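Local coordinates for protein BB_2cx5_001 (Thermus thermophilus, PDB 3RI0) that is a designed epitope scaffold, built on an aminoacyl-tRNA editing domain, that presents a grafted linear HIV epitope for immunogen design, at residues Gly58-Leu63 / Val79-Leu84; Ser65-Leu70 / Asp116-Gly121; Pro112-Glu117 / Gly148-Asp153. The protein carries 6 engineered substitutions. All coordinates share one frame; numbering follows the deposited sequence.

The three contacts follow one sheet and the turns at its end. Strands 59-65 and 113-116 are parallel neighbours, and they tie contact 1 to contact 3, whose centres are about 12 Å apart: L61 N lies 2.9 Å from P112 O, a probable hydrogen bond. Contact 2 sits where these two strands run out, its centre about 10 Å from that of contact 3, with which it shares D116 and E117, and about 17 Å from that of contact 1. Packing of L120 CD1 on V151 CG2 (3.7 Å) joins contacts 2 and 3. A bound glycerol, probably from the crystallisation liquor, comes within about 3 Å of the V151 side chain in contact 3.

Contact 1 of 3, residues Gly58-Leu63 / Val79-Leu84; sequences GAYLFL and VGTDLL
Y60 and V79 meet head-on: the V79 methyl CG2 sits over the centre of one face of the Y60 ring, a CH-pi contact in which a single rounded bump covers a flat surface. With CG beside the backbone N, anti to the carbonyl carbon (chi1 -43°), the phenol leaves strand 59-65 toward the end of helix 72-79.

L83 supplies the next two bumps. Its branched end divides between the two aromatic residues of the strand: CD2 reaches Y60 CE1 at 3.8 Å, while CD1 lies 4.0 Å from F62 CZ. The same V79 methyl also borders F62, with CG2 4.3 Å from CZ, so V79 and L83 together fill the groove between the two rings, which alternate past L61 and project from the same side of the strand. Farther out, T81 CG2 lies 4.0 Å from Y60 OH, a carbon neighbour beside the phenol's far end. That hydroxyl is buried here and has no polar partner in the model.

The F62 ring also meets that of Y114, their planes about 20° apart, and A75 of helix 72-79 touches both F62 and L83. G80 ends the helix with positive phi (91°), and the chain then runs on through T81 to bring L83 beside the rings.

Strands 59-65 and 84-85 both pair antiparallel with strand 47-54, so they run parallel to each other with one strand between them. The contact closes the helix-to-strand end of this beta-alpha-beta crossover, where Y60 and F62 of the sheet pack against the last residue of helix 72-79 and the loop that leads on to strand 84-85.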
ATOM      1  N   GLY A  58      16.810   8.722  -1.085  1.00 39.07           N
ATOM      2  CA  GLY A  58      15.534   9.264  -0.655  1.00 34.55           C
ATOM      3  C   GLY A  58      14.661   8.140  -0.105  1.00 30.67           C
ATOM      4  O   GLY A  58      15.178   7.107   0.303  1.00 30.99           O
ATOM      5  N   ALA A  59      13.346   8.335  -0.078  1.00 27.24           N
ATOM      6  CA  ALA A  59      12.434   7.304   0.418  1.00 24.31           C
ATOM      7  C   ALA A  59      11.753   6.543  -0.731  1.00 22.18           C
ATOM      8  O   ALA A  59      11.531   7.107  -1.802  1.00 20.40           O
ATOM      9  CB  ALA A  59      11.393   7.933   1.306  1.00 23.25           C
ATOM     10  N   TYR A  60      11.433   5.269  -0.513  1.00 20.44           N
ATOM     11  CA  TYR A  60      10.766   4.477  -1.552  1.00 19.83           C
ATOM     12  C   TYR A  60       9.529   3.753  -1.022  1.00 18.69           C
ATOM     13  O   TYR A  60       9.393   3.528   0.189  1.00 17.00           O
ATOM     14  CB  TYR A  60      11.718   3.446  -2.156  1.00 22.54           C
ATOM     15  CG  TYR A  60      13.099   3.973  -2.426  1.00 27.90           C
ATOM     16  CD1 TYR A  60      14.024   4.109  -1.390  1.00 29.93           C
ATOM     17  CD2 TYR A  60      13.490   4.348  -3.713  1.00 29.35           C
ATOM     18  CE1 TYR A  60      15.299   4.602  -1.622  1.00 30.68           C
ATOM     19  CE2 TYR A  60      14.770   4.848  -3.956  1.00 33.01           C
ATOM     20  CZ  TYR A  60      15.667   4.968  -2.901  1.00 33.01           C
ATOM     21  OH  TYR A  60      16.932   5.453  -3.130  1.00 37.57           O
ATOM     22  N   LEU A  61       8.654   3.356  -1.945  1.00 17.36           N
ATOM     23  CA  LEU A  61       7.417   2.680  -1.586  1.00 17.46           C
ATOM     24  C   LEU A  61       7.379   1.249  -2.124  1.00 18.13           C
ATOM     25  O   LEU A  61       7.675   1.005  -3.297  1.00 18.73           O
ATOM     26  CB  LEU A  61       6.225   3.465  -2.145  1.00 14.82           C
ATOM     27  CG  LEU A  61       4.864   3.457  -1.437  1.00 17.11           C
ATOM     28  CD1 LEU A  61       3.797   3.232  -2.478  1.00 16.72           C
ATOM     29  CD2 LEU A  61       4.781   2.398  -0.350  1.00 15.51           C
ATOM     30  N   PHE A  62       7.003   0.303  -1.268  1.00 17.48           N
ATOM     31  CA  PHE A  62       6.908  -1.089  -1.687  1.00 16.76           C
ATOM     32  C   PHE A  62       5.526  -1.660  -1.397  1.00 17.81           C
ATOM     33  O   PHE A  62       5.074  -1.683  -0.261  1.00 18.32           O
ATOM     34  CB  PHE A  62       7.983  -1.928  -1.000  1.00 15.04           C
ATOM     35  CG  PHE A  62       9.383  -1.534  -1.378  1.00 14.55           C
ATOM     36  CD1 PHE A  62      10.059  -0.553  -0.658  1.00 14.97           C
ATOM     37  CD2 PHE A  62      10.024  -2.135  -2.459  1.00 14.32           C
ATOM     38  CE1 PHE A  62      11.365  -0.168  -1.008  1.00 15.43           C
ATOM     39  CE2 PHE A  62      11.331  -1.760  -2.825  1.00 16.64           C
ATOM     40  CZ  PHE A  62      11.999  -0.777  -2.091  1.00 15.81           C
ATOM     41  N   LEU A  63       4.860  -2.115  -2.451  1.00 17.60           N
ATOM     42  CA  LEU A  63       3.520  -2.681  -2.340  1.00 18.71           C
ATOM     43  C   LEU A  63       3.686  -4.206  -2.325  1.00 20.77           C
ATOM     44  O   LEU A  63       4.048  -4.814  -3.339  1.00 20.17           O
ATOM     45  CB  LEU A  63       2.690  -2.218  -3.534  1.00 17.85           C
ATOM     46  CG  LEU A  63       2.822  -0.704  -3.720  1.00 17.71           C
ATOM     47  CD1 LEU A  63       2.175  -0.277  -5.021  1.00 18.72           C
ATOM     48  CD2 LEU A  63       2.186   0.015  -2.539  1.00 18.83           C
ATOM     49  N   VAL A  79      16.928  -0.956  -5.454  1.00 32.32           N
ATOM     50  CA  VAL A  79      16.957   0.466  -5.167  1.00 33.40           C
ATOM     51  C   VAL A  79      18.387   0.997  -5.375  1.00 33.86           C
ATOM     52  O   VAL A  79      18.590   2.132  -5.825  1.00 32.09           O
ATOM     53  CB  VAL A  79      16.446   0.697  -3.710  1.00 33.55           C
ATOM     54  CG1 VAL A  79      17.537   1.250  -2.825  1.00 35.05           C
ATOM     55  CG2 VAL A  79      15.241   1.593  -3.734  1.00 35.26           C
ATOM     56  N   GLY A  80      19.372   0.160  -5.061  1.00 32.37           N
ATOM     57  CA  GLY A  80      20.764   0.547  -5.235  1.00 32.60           C
ATOM     58  C   GLY A  80      21.412   1.201  -4.026  1.00 33.40           C
ATOM     59  O   GLY A  80      22.456   1.838  -4.163  1.00 34.03           O
ATOM     60  N   THR A  81      20.794   1.068  -2.855  1.00 32.87           N
ATOM     61  CA  THR A  81      21.339   1.653  -1.634  1.00 33.73           C
ATOM     62  C   THR A  81      20.762   0.904  -0.447  1.00 33.72           C
ATOM     63  O   THR A  81      19.745   0.231  -0.581  1.00 33.58           O
ATOM     64  CB  THR A  81      20.968   3.147  -1.507  1.00 33.95           C
ATOM     65  OG1 THR A  81      21.869   3.785  -0.594  1.00 33.67           O
ATOM     66  CG2 THR A  81      19.537   3.304  -0.993  1.00 33.14           C
ATOM     67  N   ASP A  82      21.405   1.013   0.709  1.00 35.23           N
ATOM     68  CA  ASP A  82      20.898   0.322   1.878  1.00 37.02           C
ATOM     69  C   ASP A  82      19.588   0.976   2.267  1.00 36.05           C
ATOM     70  O   ASP A  82      19.411   2.178   2.096  1.00 37.62           O
ATOM     71  CB  ASP A  82      21.881   0.389   3.046  1.00 39.72           C
ATOM     72  CG  ASP A  82      21.988  -0.935   3.781  1.00 43.48           C
ATOM     73  OD1 ASP A  82      20.982  -1.676   3.825  1.00 45.77           O
ATOM     74  OD2 ASP A  82      23.075  -1.236   4.325  1.00 46.25           O
ATOM     75  N   LEU A  83      18.659   0.180   2.773  1.00 34.43           N
ATOM     76  CA  LEU A  83      17.372   0.702   3.177  1.00 32.81           C
ATOM     77  C   LEU A  83      17.129   0.432   4.636  1.00 32.18           C
ATOM     78  O   LEU A  83      17.387  -0.666   5.130  1.00 31.70           O
ATOM     79  CB  LEU A  83      16.256   0.032   2.388  1.00 32.41           C
ATOM     80  CG  LEU A  83      16.334   0.189   0.880  1.00 32.54           C
ATOM     81  CD1 LEU A  83      15.226  -0.602   0.239  1.00 31.49           C
ATOM     82  CD2 LEU A  83      16.244   1.662   0.514  1.00 34.40           C
ATOM     83  N   LEU A  84      16.648   1.437   5.346  1.00 32.39           N
ATOM     84  CA  LEU A  84      16.325   1.180   6.717  1.00 33.06           C
ATOM     85  C   LEU A  84      14.942   1.616   7.104  1.00 30.96           C
ATOM     86  O   LEU A  84      14.305   2.469   6.476  1.00 28.56           O
ATOM     87  CB  LEU A  84      17.363   1.763   7.673  1.00 36.60           C
ATOM     88  CG  LEU A  84      18.154   0.582   8.269  1.00 38.37           C
ATOM     89  CD1 LEU A  84      19.202   1.081   9.254  1.00 38.11           C
ATOM     90  CD2 LEU A  84      17.181  -0.398   8.944  1.00 37.62           C
TER

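Contact 2 of 3, residues Ser65-Leu70 / Asp116-Gly121; sequences SGKNRL and DEDLLG
D116 and N68 carry the strongest polar link. The side-chain amide nitrogen ND2 of N68 gives a nearly straight bond to D116 OD2 (2.8 Å), entering on the syn lone pair of the carboxylate and staying close to its own amide plane. The same oxygen takes a second bond, from the backbone N of S65 at 3.1 Å, which arrives from above the carboxylate plane. Two donors thus grip one oxygen, and D116 is buried. Its CG stands anti to the backbone N (chi1 179°), and this extended pose carries the carboxylate across to the other turn.

Two turn motifs face each other here. Residues 65-68 make a type I beta turn, and opposite it D116 OD1 accepts from D118 N at 2.8 Å, an Asx turn that leads from strand 113-116 into the 3-10 segment 117-121. With OD1 spent on its own turn and OD2 on the other, a single carboxylate shapes one loop and joins it to its neighbour.

N68 uses the same amide nitrogen once more, toward D118 OD2 at 3.0 Å. This bond is more bent (145°), and it meets the carboxylate on the anti side and somewhat out of plane; the amide and carboxylate planes stand 62° apart. K155 adds a long, weak ion pair to that oxygen. K67 stretches past with its chain extended, but its charged end makes no contact with D118 and finds a weak bond to Y122 OH instead. The hydroxyl of S65 turns to G45 O, which ties the start of the turn to a third part of the chain.

Apolar packing comes last. L119, which also touches V48, lays its methyl CD2 against the S65 backbone, 3.8 Å from S65 CA and 4.1 Å from S65 CB.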
ATOM      1  N   SER A  65       2.260  -8.215  -1.331  1.00 21.90           N
ATOM      2  CA  SER A  65       1.100  -9.067  -1.150  1.00 22.43           C
ATOM      3  C   SER A  65       0.941  -9.314   0.348  1.00 22.99           C
ATOM      4  O   SER A  65       1.923  -9.379   1.082  1.00 23.40           O
ATOM      5  CB  SER A  65       1.300 -10.397  -1.873  1.00 21.86           C
ATOM      6  OG  SER A  65       0.249 -11.298  -1.566  1.00 22.66           O
ATOM      7  N   GLY A  66      -0.295  -9.444   0.806  1.00 22.88           N
ATOM      8  CA  GLY A  66      -0.514  -9.703   2.215  1.00 23.51           C
ATOM      9  C   GLY A  66       0.034 -11.056   2.653  1.00 23.77           C
ATOM     10  O   GLY A  66       0.254 -11.282   3.834  1.00 24.84           O
ATOM     11  N   LYS A  67       0.287 -11.952   1.707  1.00 24.92           N
ATOM     12  CA  LYS A  67       0.796 -13.280   2.051  1.00 26.60           C
ATOM     13  C   LYS A  67       2.315 -13.388   1.918  1.00 27.17           C
ATOM     14  O   LYS A  67       2.861 -14.500   1.933  1.00 27.78           O
ATOM     15  CB  LYS A  67       0.168 -14.338   1.147  1.00 25.69           C
ATOM     16  CG  LYS A  67       0.830 -14.378  -0.216  1.00 27.05           C
ATOM     17  CD  LYS A  67       0.136 -15.303  -1.192  1.00 27.84           C
ATOM     18  CE  LYS A  67       0.702 -15.077  -2.577  1.00 28.91           C
ATOM     19  NZ  LYS A  67      -0.051 -15.781  -3.638  1.00 29.34           N
ATOM     20  N   ASN A  68       2.995 -12.253   1.757  1.00 25.16           N
ATOM     21  CA  ASN A  68       4.451 -12.269   1.629  1.00 25.35           C
ATOM     22  C   ASN A  68       5.088 -11.243   2.543  1.00 26.86           C
ATOM     23  O   ASN A  68       4.455 -10.283   2.959  1.00 28.15           O
ATOM     24  CB  ASN A  68       4.908 -11.938   0.202  1.00 22.00           C
ATOM     25  CG  ASN A  68       4.336 -12.882  -0.845  1.00 21.63           C
ATOM     26  OD1 ASN A  68       4.190 -14.085  -0.615  1.00 22.17           O
ATOM     27  ND2 ASN A  68       4.034 -12.337  -2.021  1.00 17.73           N
ATOM     28  N   ARG A  69       6.355 -11.450   2.866  1.00 28.28           N
ATOM     29  CA  ARG A  69       7.062 -10.472   3.666  1.00 31.59           C
ATOM     30  C   ARG A  69       8.208  -9.984   2.774  1.00 30.70           C
ATOM     31  O   ARG A  69       8.828 -10.761   2.042  1.00 29.16           O
ATOM     32  CB  ARG A  69       7.527 -11.063   5.012  1.00 35.33           C
ATOM     33  CG  ARG A  69       8.343 -12.341   4.967  1.00 39.17           C
ATOM     34  CD  ARG A  69       7.932 -13.354   6.072  1.00 43.67           C
ATOM     35  NE  ARG A  69       7.081 -12.811   7.140  1.00 46.88           N
ATOM     36  CZ  ARG A  69       6.678 -13.511   8.203  1.00 48.50           C
ATOM     37  NH1 ARG A  69       7.047 -14.778   8.349  1.00 48.82           N
ATOM     38  NH2 ARG A  69       5.890 -12.951   9.112  1.00 49.69           N
ATOM     39  N   LEU A  70       8.432  -8.675   2.798  1.00 30.34           N
ATOM     40  CA  LEU A  70       9.447  -8.038   1.973  1.00 29.83           C
ATOM     41  C   LEU A  70      10.886  -8.499   2.183  1.00 29.05           C
ATOM     42  O   LEU A  70      11.405  -8.464   3.296  1.00 27.76           O
ATOM     43  CB  LEU A  70       9.396  -6.526   2.170  1.00 30.36           C
ATOM     44  CG  LEU A  70      10.408  -5.752   1.322  1.00 29.75           C
ATOM     45  CD1 LEU A  70      10.068  -5.907  -0.165  1.00 28.33           C
ATOM     46  CD2 LEU A  70      10.386  -4.291   1.721  1.00 30.34           C
ATOM     47  N   ASP A 116       5.038  -5.954  -5.787  1.00 20.83           N
ATOM     48  CA  ASP A 116       5.234  -7.394  -5.605  1.00 20.77           C
ATOM     49  C   ASP A 116       4.543  -8.089  -6.769  1.00 22.23           C
ATOM     50  O   ASP A 116       3.315  -8.043  -6.862  1.00 20.53           O
ATOM     51  CB  ASP A 116       4.563  -7.817  -4.288  1.00 19.43           C
ATOM     52  CG  ASP A 116       4.669  -9.313  -3.998  1.00 18.90           C
ATOM     53  OD1 ASP A 116       4.866 -10.122  -4.936  1.00 16.33           O
ATOM     54  OD2 ASP A 116       4.532  -9.674  -2.805  1.00 17.15           O
ATOM     55  N   GLU A 117       5.317  -8.741  -7.635  1.00 23.17           N
ATOM     56  CA  GLU A 117       4.736  -9.423  -8.801  1.00 23.71           C
ATOM     57  C   GLU A 117       3.577 -10.362  -8.484  1.00 23.50           C
ATOM     58  O   GLU A 117       2.720 -10.595  -9.336  1.00 24.21           O
ATOM     59  CB  GLU A 117       5.817 -10.176  -9.594  1.00 24.33           C
ATOM     60  CG  GLU A 117       6.801 -11.019  -8.773  1.00 26.92           C
ATOM     61  CD  GLU A 117       7.798 -11.767  -9.670  1.00 29.86           C
ATOM     62  OE1 GLU A 117       8.380 -11.147 -10.591  1.00 28.61           O
ATOM     63  OE2 GLU A 117       7.995 -12.979  -9.452  1.00 31.18           O
ATOM     64  N   ASP A 118       3.531 -10.897  -7.269  1.00 24.90           N
ATOM     65  CA  ASP A 118       2.441 -11.794  -6.892  1.00 25.79           C
ATOM     66  C   ASP A 118       1.085 -11.099  -6.886  1.00 25.63           C
ATOM     67  O   ASP A 118       0.052 -11.757  -6.979  1.00 24.98           O
ATOM     68  CB  ASP A 118       2.701 -12.428  -5.521  1.00 27.03           C
ATOM     69  CG  ASP A 118       3.800 -13.486  -5.562  1.00 27.96           C
ATOM     70  OD1 ASP A 118       4.317 -13.781  -6.667  1.00 29.12           O
ATOM     71  OD2 ASP A 118       4.149 -14.020  -4.489  1.00 24.53           O
ATOM     72  N   LEU A 119       1.074  -9.775  -6.775  1.00 25.32           N
ATOM     73  CA  LEU A 119      -0.190  -9.039  -6.770  1.00 26.05           C
ATOM     74  C   LEU A 119      -0.864  -9.074  -8.145  1.00 25.81           C
ATOM     75  O   LEU A 119      -2.090  -9.026  -8.236  1.00 24.95           O
ATOM     76  CB  LEU A 119       0.035  -7.587  -6.334  1.00 23.98           C
ATOM     77  CG  LEU A 119       0.311  -7.370  -4.841  1.00 25.15           C
ATOM     78  CD1 LEU A 119       0.658  -5.911  -4.577  1.00 23.34           C
ATOM     79  CD2 LEU A 119      -0.920  -7.773  -4.037  1.00 25.50           C
ATOM     80  N   LEU A 120      -0.067  -9.176  -9.206  1.00 27.39           N
ATOM     81  CA  LEU A 120      -0.621  -9.224 -10.562  1.00 28.62           C
ATOM     82  C   LEU A 120      -1.353 -10.554 -10.740  1.00 28.29           C
ATOM     83  O   LEU A 120      -2.071 -10.763 -11.717  1.00 27.68           O
ATOM     84  CB  LEU A 120       0.495  -9.116 -11.608  1.00 29.49           C
ATOM     85  CG  LEU A 120       1.499  -7.962 -11.516  1.00 28.97           C
ATOM     86  CD1 LEU A 120       2.492  -8.068 -12.653  1.00 28.77           C
ATOM     87  CD2 LEU A 120       0.782  -6.634 -11.572  1.00 29.95           C
ATOM     88  N   GLY A 121      -1.181 -11.440  -9.761  1.00 28.90           N
ATOM     89  CA  GLY A 121      -1.804 -12.750  -9.809  1.00 27.47           C
ATOM     90  C   GLY A 121      -3.301 -12.805  -9.556  1.00 27.75           C
ATOM     91  O   GLY A 121      -3.895 -13.882  -9.627  1.00 27.34           O
TER

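Contact 3 of 3, residues Pro112-Glu117 / Gly148-Asp153; sequences PAYLDE and GAQVAD
A113 and Q150 open a parallel beta ladder between strands 113-116 and 150-152, the latter pairing with the larger mixed sheet through this neighbour. Four backbone bonds climb it, with the strands 40° apart in direction. Q150 N donates to A113 O at 3.0 Å, and Q150 O then receives L115 N; L115 O takes A152 N, and A152 O takes E117 N at 2.7 Å. Y114 and D116, between these rungs, bring their CA atoms near the carbonyls of Q150 and A152 and add CA-H...O contacts.

Apolar packing follows the two faces. On the face of L115 and V151, the methyls L115 CD2 and V151 CG2 lie 4.2 Å apart, and helix 140-147 covers both through L144. A149, at the start of the ladder, presses its CB against A113 CB at 3.9 Å. The opposite face, with Y114, Q150 and A152, is met by L78 of helix 72-79, so the pair is sandwiched between two helices.

Charge enters at the end of the strands. E117 lays its CG against A152 O because chi1 (46°) sets that carbon between its backbone N and carbonyl carbon. Its carboxylate slants across D153, with OE1 3.7 Å from D153 CB. E117 OE2 and D153 OD1 stand 4.2 Å apart, like charges whose repulsion is probably eased by K74, which forms a salt bridge with D153 OD2.

At the other end two polar side chains lie next to each other. Y114 and Q150 run side by side, pointing the same way, with the ring and amide planes 86° apart. A water 3.2 Å from Y114 OH also takes a weak bond from Q150 NE2, and that amide nitrogen sits at the ring edge, near its plane, 3.4 Å from Y114 CE2.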
ATOM      1  N   PRO A 112       8.953   6.907  -5.262  1.00 18.58           N
ATOM      2  CA  PRO A 112       9.200   5.952  -6.350  1.00 17.44           C
ATOM      3  C   PRO A 112       8.585   4.658  -5.803  1.00 17.93           C
ATOM      4  O   PRO A 112       8.714   4.400  -4.606  1.00 15.34           O
ATOM      5  CB  PRO A 112      10.719   5.866  -6.406  1.00 18.17           C
ATOM      6  CG  PRO A 112      11.172   7.211  -5.868  1.00 20.49           C
ATOM      7  CD  PRO A 112      10.207   7.469  -4.736  1.00 17.90           C
ATOM      8  N   ALA A 113       7.923   3.853  -6.638  1.00 16.33           N
ATOM      9  CA  ALA A 113       7.309   2.641  -6.111  1.00 17.77           C
ATOM     10  C   ALA A 113       7.599   1.330  -6.829  1.00 19.74           C
ATOM     11  O   ALA A 113       7.966   1.308  -8.007  1.00 19.13           O
ATOM     12  CB  ALA A 113       5.807   2.836  -6.006  1.00 15.21           C
ATOM     13  N   TYR A 114       7.415   0.236  -6.092  1.00 19.99           N
ATOM     14  CA  TYR A 114       7.618  -1.111  -6.612  1.00 20.45           C
ATOM     15  C   TYR A 114       6.444  -1.999  -6.224  1.00 20.89           C
ATOM     16  O   TYR A 114       5.868  -1.849  -5.146  1.00 21.86           O
ATOM     17  CB  TYR A 114       8.933  -1.672  -6.093  1.00 23.24           C
ATOM     18  CG  TYR A 114      10.094  -0.790  -6.480  1.00 26.96           C
ATOM     19  CD1 TYR A 114      10.394   0.361  -5.750  1.00 28.05           C
ATOM     20  CD2 TYR A 114      10.848  -1.065  -7.616  1.00 27.86           C
ATOM     21  CE1 TYR A 114      11.421   1.218  -6.142  1.00 29.25           C
ATOM     22  CE2 TYR A 114      11.871  -0.216  -8.017  1.00 29.62           C
ATOM     23  CZ  TYR A 114      12.153   0.923  -7.282  1.00 30.37           C
ATOM     24  OH  TYR A 114      13.172   1.752  -7.682  1.00 31.36           O
ATOM     25  N   LEU A 115       6.091  -2.928  -7.107  1.00 20.36           N
ATOM     26  CA  LEU A 115       4.952  -3.810  -6.880  1.00 19.93           C
ATOM     27  C   LEU A 115       5.271  -5.300  -6.920  1.00 19.90           C
ATOM     28  O   LEU A 115       5.696  -5.834  -7.946  1.00 18.39           O
ATOM     29  CB  LEU A 115       3.860  -3.503  -7.913  1.00 20.01           C
ATOM     30  CG  LEU A 115       2.558  -4.317  -7.880  1.00 21.43           C
ATOM     31  CD1 LEU A 115       1.479  -3.519  -7.200  1.00 21.82           C
ATOM     32  CD2 LEU A 115       2.109  -4.637  -9.290  1.00 23.48           C
ATOM     33  N   ASP A 116       5.038  -5.954  -5.787  1.00 20.83           N
ATOM     34  CA  ASP A 116       5.234  -7.394  -5.605  1.00 20.77           C
ATOM     35  C   ASP A 116       4.543  -8.089  -6.769  1.00 22.23           C
ATOM     36  O   ASP A 116       3.315  -8.043  -6.862  1.00 20.53           O
ATOM     37  CB  ASP A 116       4.563  -7.817  -4.288  1.00 19.43           C
ATOM     38  CG  ASP A 116       4.669  -9.313  -3.998  1.00 18.90           C
ATOM     39  OD1 ASP A 116       4.866 -10.122  -4.936  1.00 16.33           O
ATOM     40  OD2 ASP A 116       4.532  -9.674  -2.805  1.00 17.15           O
ATOM     41  N   GLU A 117       5.317  -8.741  -7.635  1.00 23.17           N
ATOM     42  CA  GLU A 117       4.736  -9.423  -8.801  1.00 23.71           C
ATOM     43  C   GLU A 117       3.577 -10.362  -8.484  1.00 23.50           C
ATOM     44  O   GLU A 117       2.720 -10.595  -9.336  1.00 24.21           O
ATOM     45  CB  GLU A 117       5.817 -10.176  -9.594  1.00 24.33           C
ATOM     46  CG  GLU A 117       6.801 -11.019  -8.773  1.00 26.92           C
ATOM     47  CD  GLU A 117       7.798 -11.767  -9.670  1.00 29.86           C
ATOM     48  OE1 GLU A 117       8.380 -11.147 -10.591  1.00 28.61           O
ATOM     49  OE2 GLU A 117       7.995 -12.979  -9.452  1.00 31.18           O
ATOM     50  N   GLY A 148       2.172   4.181 -10.542  1.00 20.85           N
ATOM     51  CA  GLY A 148       3.258   4.290 -11.502  1.00 20.48           C
ATOM     52  C   GLY A 148       4.371   3.375 -11.018  1.00 22.09           C
ATOM     53  O   GLY A 148       5.558   3.601 -11.269  1.00 20.39           O
ATOM     54  N   ALA A 149       3.972   2.325 -10.305  1.00 21.44           N
ATOM     55  CA  ALA A 149       4.923   1.380  -9.754  1.00 23.03           C
ATOM     56  C   ALA A 149       5.561   0.480 -10.806  1.00 23.78           C
ATOM     57  O   ALA A 149       4.977   0.189 -11.854  1.00 25.23           O
ATOM     58  CB  ALA A 149       4.246   0.523  -8.694  1.00 22.81           C
ATOM     59  N   GLN A 150       6.768   0.036 -10.505  1.00 23.38           N
ATOM     60  CA  GLN A 150       7.491  -0.856 -11.378  1.00 25.17           C
ATOM     61  C   GLN A 150       7.240  -2.252 -10.813  1.00 24.88           C
ATOM     62  O   GLN A 150       7.361  -2.469  -9.613  1.00 24.93           O
ATOM     63  CB  GLN A 150       8.975  -0.519 -11.329  1.00 26.02           C
ATOM     64  CG  GLN A 150       9.909  -1.586 -11.857  1.00 30.15           C
ATOM     65  CD  GLN A 150      11.349  -1.117 -11.823  1.00 33.43           C
ATOM     66  OE1 GLN A 150      11.715  -0.172 -12.527  1.00 35.02           O
ATOM     67  NE2 GLN A 150      12.170  -1.757 -10.994  1.00 35.27           N
ATOM     68  N   VAL A 151       6.840  -3.181 -11.672  1.00 25.23           N
ATOM     69  CA  VAL A 151       6.588  -4.562 -11.273  1.00 24.17           C
ATOM     70  C   VAL A 151       7.915  -5.167 -10.852  1.00 24.64           C
ATOM     71  O   VAL A 151       8.939  -4.927 -11.491  1.00 26.96           O
ATOM     72  CB  VAL A 151       5.999  -5.392 -12.444  1.00 24.40           C
ATOM     73  CG1 VAL A 151       6.103  -6.861 -12.142  1.00 23.53           C
ATOM     74  CG2 VAL A 151       4.551  -5.013 -12.677  1.00 22.37           C
ATOM     75  N   ALA A 152       7.909  -5.950  -9.777  1.00 25.06           N
ATOM     76  CA  ALA A 152       9.151  -6.547  -9.305  1.00 23.08           C
ATOM     77  C   ALA A 152       9.004  -7.778  -8.420  1.00 23.23           C
ATOM     78  O   ALA A 152       7.941  -8.062  -7.867  1.00 22.81           O
ATOM     79  CB  ALA A 152       9.976  -5.495  -8.568  1.00 23.17           C
ATOM     80  N   ASP A 153      10.105  -8.505  -8.297  1.00 23.61           N
ATOM     81  CA  ASP A 153      10.169  -9.691  -7.467  1.00 25.62           C
ATOM     82  C   ASP A 153      10.694  -9.159  -6.133  1.00 25.79           C
ATOM     83  O   ASP A 153      11.865  -8.777  -6.031  1.00 24.53           O
ATOM     84  CB  ASP A 153      11.139 -10.697  -8.098  1.00 27.13           C
ATOM     85  CG  ASP A 153      11.619 -11.725  -7.115  1.00 27.66           C
ATOM     86  OD1 ASP A 153      10.772 -12.299  -6.397  1.00 28.88           O
ATOM     87  OD2 ASP A 153      12.841 -11.958  -7.057  1.00 29.13           O
TER
HETATM   88  O   HOH W   1      14.729   0.462 -10.138  1.00 44.51           O